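Putative sugar kinase PH1459 (Pyrococcus horikoshii, PDB 3EWM) probably phosphorylates a sugar, perhaps fructose, at the expense of ATP, as a member of the PfkB family of carbohydrate kinases. Local coordinates at residues I7-I12 against G33-N38; I53-N58 against G78-E83; G57-G62 against K85-V90; F159-R164 against V189-E194; T228-P233 against D264-G269. One frame throughout, in Å; residues are numbered along the deposited sequence.

Interaction 1. Residues I7-I12 against G33-N38; sequences IGELLI and GGAPAN
Leu-11 O accepts from Gly-33 N at 2.8 Å, and the return bond runs from Leu-11 N to Gly-33 O at 3.0 Å, so the two residues form an antiparallel hydrogen-bonded pair. This closes the end of the small lid-type sheet of the PfkB fold, where strands 11-16 and 27-33 lie side by side, just before the chain enters helix 35-45. Gly-33 and Gly-34 are the two glycines ahead of that helix, Gly-34 being its N-cap. The CA of Gly-34 lies 3.6 Å from Glu-9 O, and a side chain here would run into that oxygen. Leu-11 CD1 rests beside the peptide between the two glycines. Glu-9 turns its CG between the backbone N and the carbonyl carbon (chi1 68°) and bends again at chi2, so that its side chain crosses that of Pro-36 at about a right angle, with OE2 3.4 Å from Pro-36 CD. The same OE2 accepts from a water at 2.6 Å, and that water accepts in turn from Ala-35 N, in the first turn of the helix. With an alanine in place of the glutamate, the water on Ala-35 N would probably lose an acceptor and the Pro-36 ring one of its neighbours. On the side facing strand 49-57 and helix 60-71, Leu-10 CD1 meets Ala-37 CB at 3.6 Å.

Interaction 2. Residues I53-N58 against G78-E83; sequences ISKVGN and GIVKDE
Val-56 lies between two backbone bonds to strand 79-82: its N donates to Val-80 O at 2.8 Å and its O accepts from Asp-82 N at 2.6 Å. These bonds belong to the parallel pairing of a beta-alpha-beta unit, strand 49-57, helix 60-71 and strand 79-82, at one border of the main sheet of this chain; the short strands diverge by 31°. On the face toward helix 60-71, Val-56 CG2 meets Ile-79 CG2, while Leu-65 and Leu-69 of the helix close over the pair. The other face carries Lys-55, Val-80 and Asp-82. With CG anti to the backbone N (chi1 -156°) and the chain extended beyond it, Lys-55 passes Val-80 CB and brings CE 3.3 Å from Asp-82 OD2, its NZ forming a salt bridge to that oxygen at 3.5 Å. Asn-111 O and Asp-116 are further partners of NZ, while Asp-82 accepts from Asn-111 ND2 at OD2 and from Lys-84 N at OD1, so both ends of the ion pair have further partners. Beyond the strands, the amide of Asn-58 and the carboxylate of Glu-83 stand 79° apart; Asn-58 ND2 donates in its own plane to the syn lone pair of Glu-83 OE1 at 2.9 Å.

Interaction 3. Residues G57-G62 against K85-V90; sequences GNDPFG and KHTGIV
Asp-59 holds its CG between the backbone N and the carbonyl carbon (chi1 58°), and Thr-87 sets OG1 beside its own N (chi1 -65°), so that carboxylate and hydroxyl come together at the start of helix 60-71. Asp-59 is the N-cap of this helix, and its carboxylate also binds the residue that leads into strand 88-93 of the small sheet. Thr-87 OG1 donates to Asp-59 OD1 at 2.5 Å, from the syn side and 24° out of the carboxylate plane, and the same OD1 takes the capping bond from Gly-62 N at 2.8 Å. The other oxygen, OD2, uses its syn lone pair for Thr-87 N at 3.0 Å. Both oxygens are thus bonded, which fixes the rotation of the carboxylate. An asparagine in its place, with one oxygen for these three donors, would probably leave Thr-87 or the helix end without an acceptor.

Thr-87 OG1 is an acceptor as well, from Gly-57 N at 2.8 Å, and so links the end of strand 49-57 to the cap. A side chain on Gly-57 would run into the backbone of Lys-85 to Thr-87 and into Asp-59 OD2. The ring of His-86 turns its edge to Asp-59 OD2. The second subunit covers this region: Tyr-104 OH of the second subunit donates to Thr-87 O, and Phe-91 of the same second subunit packs edge-to-face with Phe-61. Within the chain, Phe-61 CB lies 3.8 Å from Thr-87 CB, and the edge of its ring, at CD2, meets Ile-89 CG2 at 4.0 Å.

Interaction 4. Residues F159-R164 against V189-E194; sequences FDVNLR and VKASEE
Lys-190 runs alongside Asp-160, the two side chains pointing the same way from neighbouring strands. Its CB lies 4.1 Å from Phe-159 O, the oxygen to which Lys-190 N donates. CG and CD then pass Asp-160 OD1, CD at 4.1 Å, the chain being extended as far as CE. A bend at chi4 (-76°) turns the tip back, and NZ reaches Asp-160 OD1 at 3.4 Å in a salt bridge whose hydrogen bond is weak. Lys-190 is a residue seen to bind ATP in this protein, and Thr-215, another such residue, lies nearby. The strands that carry the pair, 156-160 and 188-192, are parallel neighbours in the main sheet and belong to a beta-alpha-beta unit closed by helix 172-185. Phe-249 and Met-250 of helix 245-259 pack on the lysine from its own side of the sheet. A second backbone bond helps hold the two strands in register: Val-161 N donates to Lys-190 O at 2.9 Å, nearly straight (177°). Past that bond Val-161 turns its CG2 to both neighbours of the lysine, meeting Ala-191 CB at 3.8 Å and Val-189 CG1 at 3.9 Å.

Interaction 5. Residues T228-P233 against D264-G269; sequences TVVDVP and DLLKLG
Val-230 wedges its two methyls between Leu-265 and Leu-266 in the first turn of helix 265-279. With CG1 anti to the backbone N (chi1 170°), the side chain spreads so that CG2 meets Leu-265 CB at 3.6 Å, while CG1 reaches Leu-266 CD2 at 3.8 Å, the side chains of Val-230 and Leu-266 crossing at about a right angle. Next along the strand on this side, Val-232 packs on the bare backbone of Gly-269, its CG2 3.9 Å from Gly-269 CA. A side chain on that glycine would collide with the valine, so the close fit depends on its absence. The looser end is at Thr-228, whose CG2 stays 4.2 Å from Leu-265 CD1; the threonine and Leu-266 are both exposed. Strand 228-233 is the outermost strand of the main sheet at this end within the chain, and the helix packs against it with the short axes 9.2 Å apart at 26°. Leu-265 also reaches Leu-211 of strand 211-215, so the helix spans more than the border strand. No hydrogen bond joins the two segments: the fit rests on shape and apolar contact, and no bond across it fixes the spacing or the angle between strand and helix.

From the N terminus, interaction 1 closes first, joining the passage into strand 11-16 with the start of helix 35-45 after an excursion through the small sheet. Interaction 2 then closes the beta-alpha-beta unit at one border of the main sheet. Interaction 3 starts from the same stretch, sharing Gly-57 and Asn-58, and reaches past interaction 2 to the small sheet, where strand 88-93 lies beside strand 11-16 of interaction 1. Interactions 4 and 5 follow in series. Interaction 4 closes a second beta-alpha-beta unit in the main sheet, and its Asn-162 touches Ala-35 of interaction 1; interaction 5 packs a helix against the far border, about 37 Å between centres from interaction 2.

Interaction 1. Residues I7-I12 against G33-N38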
# COMPACT_ATOMS: atom_id res chain seq x y z
N ILE A 7 -7.10 -2.79 20.56
CA ILE A 7 -6.65 -1.52 20.03
C ILE A 7 -5.36 -1.70 19.29
O ILE A 7 -4.42 -2.31 19.80
CB ILE A 7 -6.55 -0.38 21.12
CG1 ILE A 7 -6.06 0.93 20.49
CG2 ILE A 7 -5.69 -0.80 22.34
CD1 ILE A 7 -6.05 2.12 21.46
N GLY A 8 -5.32 -1.18 18.08
CA GLY A 8 -4.09 -1.20 17.30
C GLY A 8 -4.39 -1.26 15.81
O GLY A 8 -5.42 -0.76 15.36
N GLU A 9 -3.50 -1.91 15.08
CA GLU A 9 -3.48 -1.88 13.64
C GLU A 9 -4.68 -2.62 13.05
O GLU A 9 -5.04 -3.72 13.48
CB GLU A 9 -2.15 -2.43 13.10
CG GLU A 9 -1.90 -3.89 13.31
CD GLU A 9 -1.32 -4.25 14.66
OE1 GLU A 9 -1.40 -3.43 15.61
OE2 GLU A 9 -0.82 -5.39 14.78
N LEU A 10 -5.28 -1.97 12.06
CA LEU A 10 -6.34 -2.56 11.25
C LEU A 10 -5.96 -2.19 9.85
O LEU A 10 -5.78 -1.00 9.51
CB LEU A 10 -7.72 -2.01 11.63
CG LEU A 10 -8.90 -2.32 10.69
CD1 LEU A 10 -9.18 -3.82 10.57
CD2 LEU A 10 -10.18 -1.55 11.13
N LEU A 11 -5.79 -3.22 9.02
CA LEU A 11 -5.20 -2.99 7.71
C LEU A 11 -5.67 -3.99 6.68
O LEU A 11 -6.28 -5.01 7.02
CB LEU A 11 -3.65 -3.05 7.81
CG LEU A 11 -3.02 -4.24 8.57
CD1 LEU A 11 -3.08 -5.50 7.75
CD2 LEU A 11 -1.57 -3.91 8.95
N ILE A 12 -5.37 -3.70 5.41
CA ILE A 12 -5.52 -4.64 4.31
C ILE A 12 -4.29 -5.55 4.23
O ILE A 12 -3.16 -5.08 4.10
CB ILE A 12 -5.70 -3.92 2.92
CG1 ILE A 12 -6.88 -2.94 2.94
CG2 ILE A 12 -5.82 -4.95 1.80
CD1 ILE A 12 -8.27 -3.63 2.94
N GLY A 33 -6.88 -7.56 7.87
CA GLY A 33 -5.81 -8.01 8.73
C GLY A 33 -5.49 -7.05 9.85
O GLY A 33 -6.17 -6.01 10.04
N GLY A 34 -4.43 -7.42 10.56
CA GLY A 34 -3.95 -6.68 11.72
C GLY A 34 -4.30 -7.55 12.90
O GLY A 34 -5.47 -7.88 13.10
N ALA A 35 -3.29 -7.96 13.66
CA ALA A 35 -3.48 -8.84 14.80
C ALA A 35 -4.66 -8.45 15.73
O ALA A 35 -5.51 -9.28 16.01
CB ALA A 35 -2.14 -9.03 15.59
N PRO A 36 -4.75 -7.17 16.16
CA PRO A 36 -5.84 -6.84 17.10
C PRO A 36 -7.22 -6.99 16.46
O PRO A 36 -8.16 -7.38 17.13
CB PRO A 36 -5.56 -5.37 17.47
CG PRO A 36 -4.13 -5.12 17.00
CD PRO A 36 -3.96 -5.98 15.81
N ALA A 37 -7.32 -6.70 15.16
CA ALA A 37 -8.55 -6.94 14.42
C ALA A 37 -8.84 -8.43 14.39
O ALA A 37 -9.98 -8.86 14.57
CB ALA A 37 -8.44 -6.41 13.03
N ASN A 38 -7.80 -9.23 14.14
CA ASN A 38 -8.00 -10.67 14.05
C ASN A 38 -8.44 -11.24 15.38
O ASN A 38 -9.29 -12.12 15.43
CB ASN A 38 -6.73 -11.40 13.58
CG ASN A 38 -6.14 -10.81 12.30
OD1 ASN A 38 -6.82 -10.16 11.52
ND2 ASN A 38 -4.84 -11.04 12.09
O HOH W 1 -0.69 -7.07 12.80

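Interaction 2. Residues I53-N58 against G78-E83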
# COMPACT_ATOMS: atom_id res chain seq x y z
N ILE A 53 -10.64 -0.64 18.42
CA ILE A 53 -10.27 0.75 18.30
C ILE A 53 -9.11 0.82 17.35
O ILE A 53 -8.05 0.23 17.59
CB ILE A 53 -9.91 1.36 19.67
CG1 ILE A 53 -11.18 1.48 20.53
CG2 ILE A 53 -9.18 2.74 19.49
CD1 ILE A 53 -10.89 1.35 22.00
N SER A 54 -9.31 1.54 16.26
CA SER A 54 -8.31 1.66 15.25
C SER A 54 -8.62 2.86 14.37
O SER A 54 -9.49 3.69 14.70
CB SER A 54 -8.22 0.39 14.40
OG SER A 54 -7.03 0.42 13.65
N LYS A 55 -7.90 2.97 13.26
CA LYS A 55 -8.07 4.11 12.40
C LYS A 55 -7.78 3.63 11.00
O LYS A 55 -6.77 2.96 10.76
CB LYS A 55 -7.11 5.24 12.80
CG LYS A 55 -7.58 6.62 12.36
CD LYS A 55 -6.69 7.70 12.93
CE LYS A 55 -7.10 9.08 12.45
NZ LYS A 55 -6.26 10.14 13.08
N VAL A 56 -8.70 3.95 10.09
CA VAL A 56 -8.53 3.59 8.67
C VAL A 56 -8.60 4.88 7.86
O VAL A 56 -8.92 5.94 8.40
CB VAL A 56 -9.61 2.58 8.19
CG1 VAL A 56 -9.44 1.22 8.88
CG2 VAL A 56 -11.02 3.12 8.43
N GLY A 57 -8.30 4.78 6.57
CA GLY A 57 -8.44 5.91 5.69
C GLY A 57 -9.90 6.07 5.34
O GLY A 57 -10.68 5.10 5.33
N ASN A 58 -10.29 7.30 5.04
CA ASN A 58 -11.58 7.54 4.41
C ASN A 58 -11.46 7.12 2.94
O ASN A 58 -11.32 7.94 2.03
CB ASN A 58 -12.00 9.01 4.55
CG ASN A 58 -13.34 9.30 3.88
OD1 ASN A 58 -14.14 8.39 3.62
ND2 ASN A 58 -13.58 10.58 3.58
N GLY A 78 -15.52 2.49 17.36
CA GLY A 78 -14.22 3.04 17.72
C GLY A 78 -13.18 3.02 16.59
O GLY A 78 -11.99 3.28 16.82
N ILE A 79 -13.61 2.72 15.37
CA ILE A 79 -12.72 2.85 14.22
C ILE A 79 -12.92 4.22 13.59
O ILE A 79 -14.01 4.54 13.12
CB ILE A 79 -12.90 1.72 13.19
CG1 ILE A 79 -12.71 0.35 13.86
CG2 ILE A 79 -11.94 1.91 11.99
CD1 ILE A 79 -13.12 -0.80 13.00
N VAL A 80 -11.86 5.02 13.60
CA VAL A 80 -11.91 6.39 13.09
C VAL A 80 -11.47 6.41 11.64
O VAL A 80 -10.67 5.58 11.21
CB VAL A 80 -11.02 7.33 13.95
CG1 VAL A 80 -10.92 8.72 13.33
CG2 VAL A 80 -11.57 7.42 15.36
N LYS A 81 -12.03 7.32 10.86
CA LYS A 81 -11.60 7.49 9.49
C LYS A 81 -10.67 8.69 9.43
O LYS A 81 -11.02 9.79 9.87
CB LYS A 81 -12.79 7.68 8.55
CG LYS A 81 -13.71 6.49 8.52
CD LYS A 81 -14.70 6.58 7.36
CE LYS A 81 -15.44 5.28 7.20
NZ LYS A 81 -16.21 5.24 5.93
N ASP A 82 -9.49 8.44 8.90
CA ASP A 82 -8.47 9.44 8.71
C ASP A 82 -8.66 10.09 7.34
O ASP A 82 -8.68 9.42 6.31
CB ASP A 82 -7.10 8.79 8.83
CG ASP A 82 -6.00 9.79 9.09
OD1 ASP A 82 -6.02 10.88 8.48
OD2 ASP A 82 -5.10 9.47 9.88
N GLU A 83 -8.85 11.41 7.36
CA GLU A 83 -8.97 12.16 6.12
C GLU A 83 -7.62 12.49 5.49
O GLU A 83 -7.56 12.94 4.35
CB GLU A 83 -9.76 13.46 6.39
CG GLU A 83 -11.18 13.22 6.91
CD GLU A 83 -12.09 12.53 5.90
OE1 GLU A 83 -11.76 12.53 4.69
OE2 GLU A 83 -13.14 12.01 6.32
O HOH W 2 -14.83 5.99 3.62

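Interaction 3. Residues G57-G62 against K85-V90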
# COMPACT_ATOMS: atom_id res chain seq x y z
N GLY A 57 -8.30 4.78 6.57
CA GLY A 57 -8.44 5.91 5.69
C GLY A 57 -9.90 6.07 5.34
O GLY A 57 -10.68 5.10 5.33
N ASN A 58 -10.29 7.30 5.04
CA ASN A 58 -11.58 7.54 4.41
C ASN A 58 -11.46 7.12 2.94
O ASN A 58 -11.32 7.94 2.03
CB ASN A 58 -12.00 9.01 4.55
CG ASN A 58 -13.34 9.30 3.88
OD1 ASN A 58 -14.14 8.39 3.62
ND2 ASN A 58 -13.58 10.58 3.58
N ASP A 59 -11.47 5.82 2.73
CA ASP A 59 -11.24 5.25 1.42
C ASP A 59 -11.94 3.90 1.32
O ASP A 59 -12.46 3.40 2.32
CB ASP A 59 -9.74 5.22 1.08
CG ASP A 59 -8.89 4.43 2.09
OD1 ASP A 59 -9.26 3.31 2.47
OD2 ASP A 59 -7.81 4.95 2.46
N PRO A 60 -11.98 3.30 0.11
CA PRO A 60 -12.67 2.04 -0.09
C PRO A 60 -12.15 0.93 0.81
O PRO A 60 -12.90 0.04 1.20
CB PRO A 60 -12.37 1.70 -1.54
CG PRO A 60 -12.19 3.06 -2.19
CD PRO A 60 -11.40 3.80 -1.15
N PHE A 61 -10.85 0.98 1.11
CA PHE A 61 -10.23 -0.07 1.90
C PHE A 61 -10.65 0.06 3.35
O PHE A 61 -10.89 -0.94 4.02
CB PHE A 61 -8.70 -0.06 1.73
CG PHE A 61 -8.23 -0.65 0.42
CD1 PHE A 61 -9.16 -1.19 -0.51
CD2 PHE A 61 -6.88 -0.70 0.11
CE1 PHE A 61 -8.74 -1.76 -1.70
CE2 PHE A 61 -6.45 -1.27 -1.09
CZ PHE A 61 -7.38 -1.80 -1.99
N GLY A 62 -10.75 1.30 3.82
CA GLY A 62 -11.30 1.58 5.14
C GLY A 62 -12.72 1.10 5.27
O GLY A 62 -13.09 0.44 6.25
N LYS A 85 -4.67 10.20 5.91
CA LYS A 85 -3.82 9.04 5.70
C LYS A 85 -4.69 7.95 5.11
O LYS A 85 -5.88 7.90 5.36
CB LYS A 85 -3.15 8.54 6.99
CG LYS A 85 -2.31 9.58 7.77
CD LYS A 85 -1.08 10.05 7.03
CE LYS A 85 -0.28 11.04 7.89
NZ LYS A 85 1.01 11.37 7.21
N HIS A 86 -4.09 7.11 4.28
CA HIS A 86 -4.82 6.01 3.67
C HIS A 86 -4.83 4.82 4.61
O HIS A 86 -4.02 4.73 5.53
CB HIS A 86 -4.20 5.67 2.32
CG HIS A 86 -4.27 6.81 1.37
ND1 HIS A 86 -3.18 7.57 1.02
CD2 HIS A 86 -5.34 7.40 0.78
CE1 HIS A 86 -3.56 8.55 0.22
NE2 HIS A 86 -4.87 8.46 0.06
N THR A 87 -5.77 3.93 4.35
CA THR A 87 -5.93 2.72 5.11
C THR A 87 -4.63 1.92 5.08
O THR A 87 -3.97 1.81 4.04
CB THR A 87 -7.08 1.91 4.52
OG1 THR A 87 -8.31 2.65 4.69
CG2 THR A 87 -7.20 0.58 5.20
N GLY A 88 -4.26 1.38 6.23
CA GLY A 88 -3.14 0.46 6.31
C GLY A 88 -3.18 -0.62 5.26
O GLY A 88 -4.24 -1.19 4.95
N ILE A 89 -2.01 -0.91 4.71
CA ILE A 89 -1.85 -1.99 3.80
C ILE A 89 -0.54 -2.70 4.12
O ILE A 89 0.45 -2.10 4.57
CB ILE A 89 -1.84 -1.55 2.29
CG1 ILE A 89 -0.73 -0.52 2.05
CG2 ILE A 89 -3.26 -1.07 1.80
CD1 ILE A 89 -0.36 -0.42 0.62
N VAL A 90 -0.56 -4.00 3.95
CA VAL A 90 0.64 -4.78 4.01
C VAL A 90 0.59 -5.83 2.91
O VAL A 90 -0.45 -6.45 2.70
CB VAL A 90 0.90 -5.39 5.43
CG1 VAL A 90 -0.25 -6.23 5.88
CG2 VAL A 90 2.22 -6.23 5.45
O HOH W 3 -7.94 9.32 3.68

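Interaction 4. Residues F159-R164 against V189-E194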
# COMPACT_ATOMS: atom_id res chain seq x y z
N PHE A 159 -1.22 -8.07 26.04
CA PHE A 159 -0.25 -7.58 25.08
C PHE A 159 0.37 -8.77 24.35
O PHE A 159 0.92 -9.66 24.98
CB PHE A 159 0.81 -6.75 25.80
CG PHE A 159 1.86 -6.15 24.88
CD1 PHE A 159 1.52 -5.15 23.98
CD2 PHE A 159 3.17 -6.59 24.91
CE1 PHE A 159 2.48 -4.57 23.15
CE2 PHE A 159 4.14 -6.04 24.08
CZ PHE A 159 3.79 -5.01 23.19
N ASP A 160 0.18 -8.80 23.04
CA ASP A 160 0.84 -9.72 22.16
C ASP A 160 2.12 -9.01 21.73
O ASP A 160 2.08 -7.96 21.11
CB ASP A 160 -0.09 -10.01 20.98
CG ASP A 160 0.51 -10.96 19.96
OD1 ASP A 160 1.60 -11.52 20.18
OD2 ASP A 160 -0.15 -11.11 18.91
N VAL A 161 3.26 -9.57 22.11
CA VAL A 161 4.54 -8.97 21.82
C VAL A 161 4.69 -8.83 20.29
O VAL A 161 5.18 -7.82 19.79
CB VAL A 161 5.70 -9.79 22.45
CG1 VAL A 161 7.04 -9.28 22.01
CG2 VAL A 161 5.57 -9.77 24.00
N ASN A 162 4.23 -9.85 19.56
CA ASN A 162 4.16 -9.81 18.10
C ASN A 162 5.30 -8.97 17.51
O ASN A 162 5.08 -7.95 16.86
CB ASN A 162 2.81 -9.23 17.65
CG ASN A 162 2.59 -9.36 16.16
OD1 ASN A 162 3.27 -10.13 15.48
ND2 ASN A 162 1.65 -8.59 15.63
N LEU A 163 6.53 -9.42 17.75
CA LEU A 163 7.65 -8.56 17.44
C LEU A 163 8.00 -8.61 15.96
O LEU A 163 8.21 -9.69 15.40
CB LEU A 163 8.86 -8.90 18.32
CG LEU A 163 9.95 -7.82 18.28
CD1 LEU A 163 9.37 -6.38 18.35
CD2 LEU A 163 10.94 -8.04 19.41
N ARG A 164 8.05 -7.42 15.35
CA ARG A 164 8.37 -7.26 13.94
C ARG A 164 9.56 -6.31 13.85
O ARG A 164 9.39 -5.10 13.71
CB ARG A 164 7.15 -6.70 13.19
CG ARG A 164 5.93 -7.61 13.20
CD ARG A 164 6.23 -8.96 12.53
NE ARG A 164 5.07 -9.84 12.45
CZ ARG A 164 4.79 -10.82 13.31
NH1 ARG A 164 5.58 -11.06 14.38
NH2 ARG A 164 3.71 -11.56 13.12
N VAL A 189 0.47 -11.46 28.96
CA VAL A 189 1.43 -11.28 27.90
C VAL A 189 1.51 -12.57 27.10
O VAL A 189 1.59 -13.67 27.67
CB VAL A 189 2.84 -10.87 28.45
CG1 VAL A 189 3.92 -10.94 27.36
CG2 VAL A 189 2.77 -9.48 29.05
N LYS A 190 1.44 -12.41 25.78
CA LYS A 190 1.66 -13.48 24.84
C LYS A 190 2.94 -13.21 24.06
O LYS A 190 3.13 -12.12 23.50
CB LYS A 190 0.46 -13.60 23.89
CG LYS A 190 0.65 -14.62 22.80
CD LYS A 190 -0.55 -14.63 21.85
CE LYS A 190 -0.26 -15.41 20.61
NZ LYS A 190 0.61 -14.69 19.65
N ALA A 191 3.82 -14.21 24.00
CA ALA A 191 5.06 -14.09 23.28
C ALA A 191 5.48 -15.46 22.79
O ALA A 191 5.18 -16.45 23.44
CB ALA A 191 6.16 -13.49 24.17
N SER A 192 6.17 -15.49 21.65
CA SER A 192 6.81 -16.71 21.20
C SER A 192 8.06 -16.93 22.03
O SER A 192 8.63 -16.00 22.60
CB SER A 192 7.23 -16.61 19.73
OG SER A 192 8.21 -15.60 19.57
N GLU A 193 8.51 -18.18 22.08
CA GLU A 193 9.75 -18.47 22.77
C GLU A 193 10.92 -17.65 22.17
O GLU A 193 11.82 -17.24 22.90
CB GLU A 193 10.02 -19.98 22.81
CG GLU A 193 10.02 -20.67 21.48
CD GLU A 193 10.32 -22.16 21.60
OE1 GLU A 193 11.00 -22.55 22.57
OE2 GLU A 193 9.85 -22.92 20.73
N GLU A 194 10.88 -17.38 20.86
CA GLU A 194 11.95 -16.60 20.19
C GLU A 194 11.96 -15.15 20.67
O GLU A 194 13.03 -14.56 20.89
CB GLU A 194 11.87 -16.68 18.66
CG GLU A 194 12.08 -18.09 18.09
CD GLU A 194 10.79 -18.93 17.99
OE1 GLU A 194 9.72 -18.54 18.54
OE2 GLU A 194 10.85 -20.01 17.35

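Interaction 5. Residues T228-P233 against D264-G269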
# COMPACT_ATOMS: atom_id res chain seq x y z
N THR A 228 4.29 -21.19 38.47
CA THR A 228 3.57 -22.29 37.85
C THR A 228 3.70 -22.23 36.33
O THR A 228 3.39 -21.21 35.71
CB THR A 228 2.06 -22.28 38.21
OG1 THR A 228 1.91 -22.11 39.62
CG2 THR A 228 1.39 -23.58 37.76
N VAL A 229 4.17 -23.33 35.75
CA VAL A 229 4.24 -23.50 34.31
C VAL A 229 3.32 -24.65 33.91
O VAL A 229 3.47 -25.77 34.42
CB VAL A 229 5.69 -23.78 33.85
CG1 VAL A 229 5.76 -24.00 32.35
CG2 VAL A 229 6.60 -22.63 34.25
N VAL A 230 2.34 -24.37 33.05
CA VAL A 230 1.49 -25.41 32.45
C VAL A 230 1.86 -25.55 30.98
O VAL A 230 1.63 -24.63 30.17
CB VAL A 230 -0.02 -25.11 32.61
CG1 VAL A 230 -0.87 -26.09 31.77
CG2 VAL A 230 -0.42 -25.15 34.09
N ASP A 231 2.46 -26.68 30.63
CA ASP A 231 2.76 -26.92 29.23
C ASP A 231 1.59 -27.57 28.53
O ASP A 231 1.00 -28.53 29.04
CB ASP A 231 4.08 -27.69 29.04
CG ASP A 231 5.27 -26.74 28.88
OD1 ASP A 231 5.84 -26.65 27.77
OD2 ASP A 231 5.62 -26.05 29.85
N VAL A 232 1.23 -27.02 27.37
CA VAL A 232 0.12 -27.53 26.58
C VAL A 232 0.65 -27.94 25.21
O VAL A 232 0.77 -27.10 24.31
CB VAL A 232 -1.02 -26.48 26.43
CG1 VAL A 232 -2.25 -27.12 25.79
CG2 VAL A 232 -1.41 -25.86 27.80
N PRO A 233 0.98 -29.25 25.03
CA PRO A 233 1.41 -29.66 23.71
C PRO A 233 0.26 -29.58 22.73
O PRO A 233 -0.90 -29.72 23.12
CB PRO A 233 1.85 -31.13 23.91
CG PRO A 233 1.24 -31.57 25.16
CD PRO A 233 0.99 -30.35 26.01
N ASP A 264 -7.80 -20.42 35.93
CA ASP A 264 -7.53 -21.85 35.96
C ASP A 264 -6.71 -22.23 34.72
O ASP A 264 -7.27 -22.35 33.64
CB ASP A 264 -8.84 -22.64 36.02
CG ASP A 264 -8.61 -24.14 36.17
OD1 ASP A 264 -7.79 -24.70 35.39
OD2 ASP A 264 -9.24 -24.76 37.04
N LEU A 265 -5.41 -22.47 34.91
CA LEU A 265 -4.48 -22.65 33.78
C LEU A 265 -4.77 -23.86 32.91
O LEU A 265 -4.65 -23.80 31.68
CB LEU A 265 -3.02 -22.64 34.25
CG LEU A 265 -2.49 -21.34 34.88
CD1 LEU A 265 -0.99 -21.38 35.08
CD2 LEU A 265 -2.87 -20.11 34.08
N LEU A 266 -5.15 -24.96 33.55
CA LEU A 266 -5.57 -26.17 32.84
C LEU A 266 -6.81 -25.98 31.96
O LEU A 266 -6.80 -26.35 30.80
CB LEU A 266 -5.77 -27.33 33.83
CG LEU A 266 -4.47 -27.88 34.42
CD1 LEU A 266 -4.78 -29.02 35.36
CD2 LEU A 266 -3.52 -28.36 33.29
N LYS A 267 -7.85 -25.37 32.52
CA LYS A 267 -9.09 -25.14 31.77
C LYS A 267 -8.82 -24.17 30.62
O LYS A 267 -9.29 -24.36 29.50
CB LYS A 267 -10.19 -24.57 32.68
CG LYS A 267 -10.77 -25.59 33.66
CD LYS A 267 -11.73 -24.90 34.62
CE LYS A 267 -12.10 -25.81 35.79
NZ LYS A 267 -12.93 -26.95 35.34
N LEU A 268 -8.04 -23.15 30.93
CA LEU A 268 -7.67 -22.13 29.97
C LEU A 268 -6.79 -22.75 28.87
O LEU A 268 -7.06 -22.57 27.69
CB LEU A 268 -6.96 -21.02 30.70
CG LEU A 268 -6.51 -19.80 29.93
CD1 LEU A 268 -7.68 -19.14 29.23
CD2 LEU A 268 -5.87 -18.86 30.98
N GLY A 269 -5.77 -23.50 29.28
CA GLY A 269 -4.89 -24.20 28.33
C GLY A 269 -5.61 -25.14 27.38
O GLY A 269 -5.39 -25.09 26.16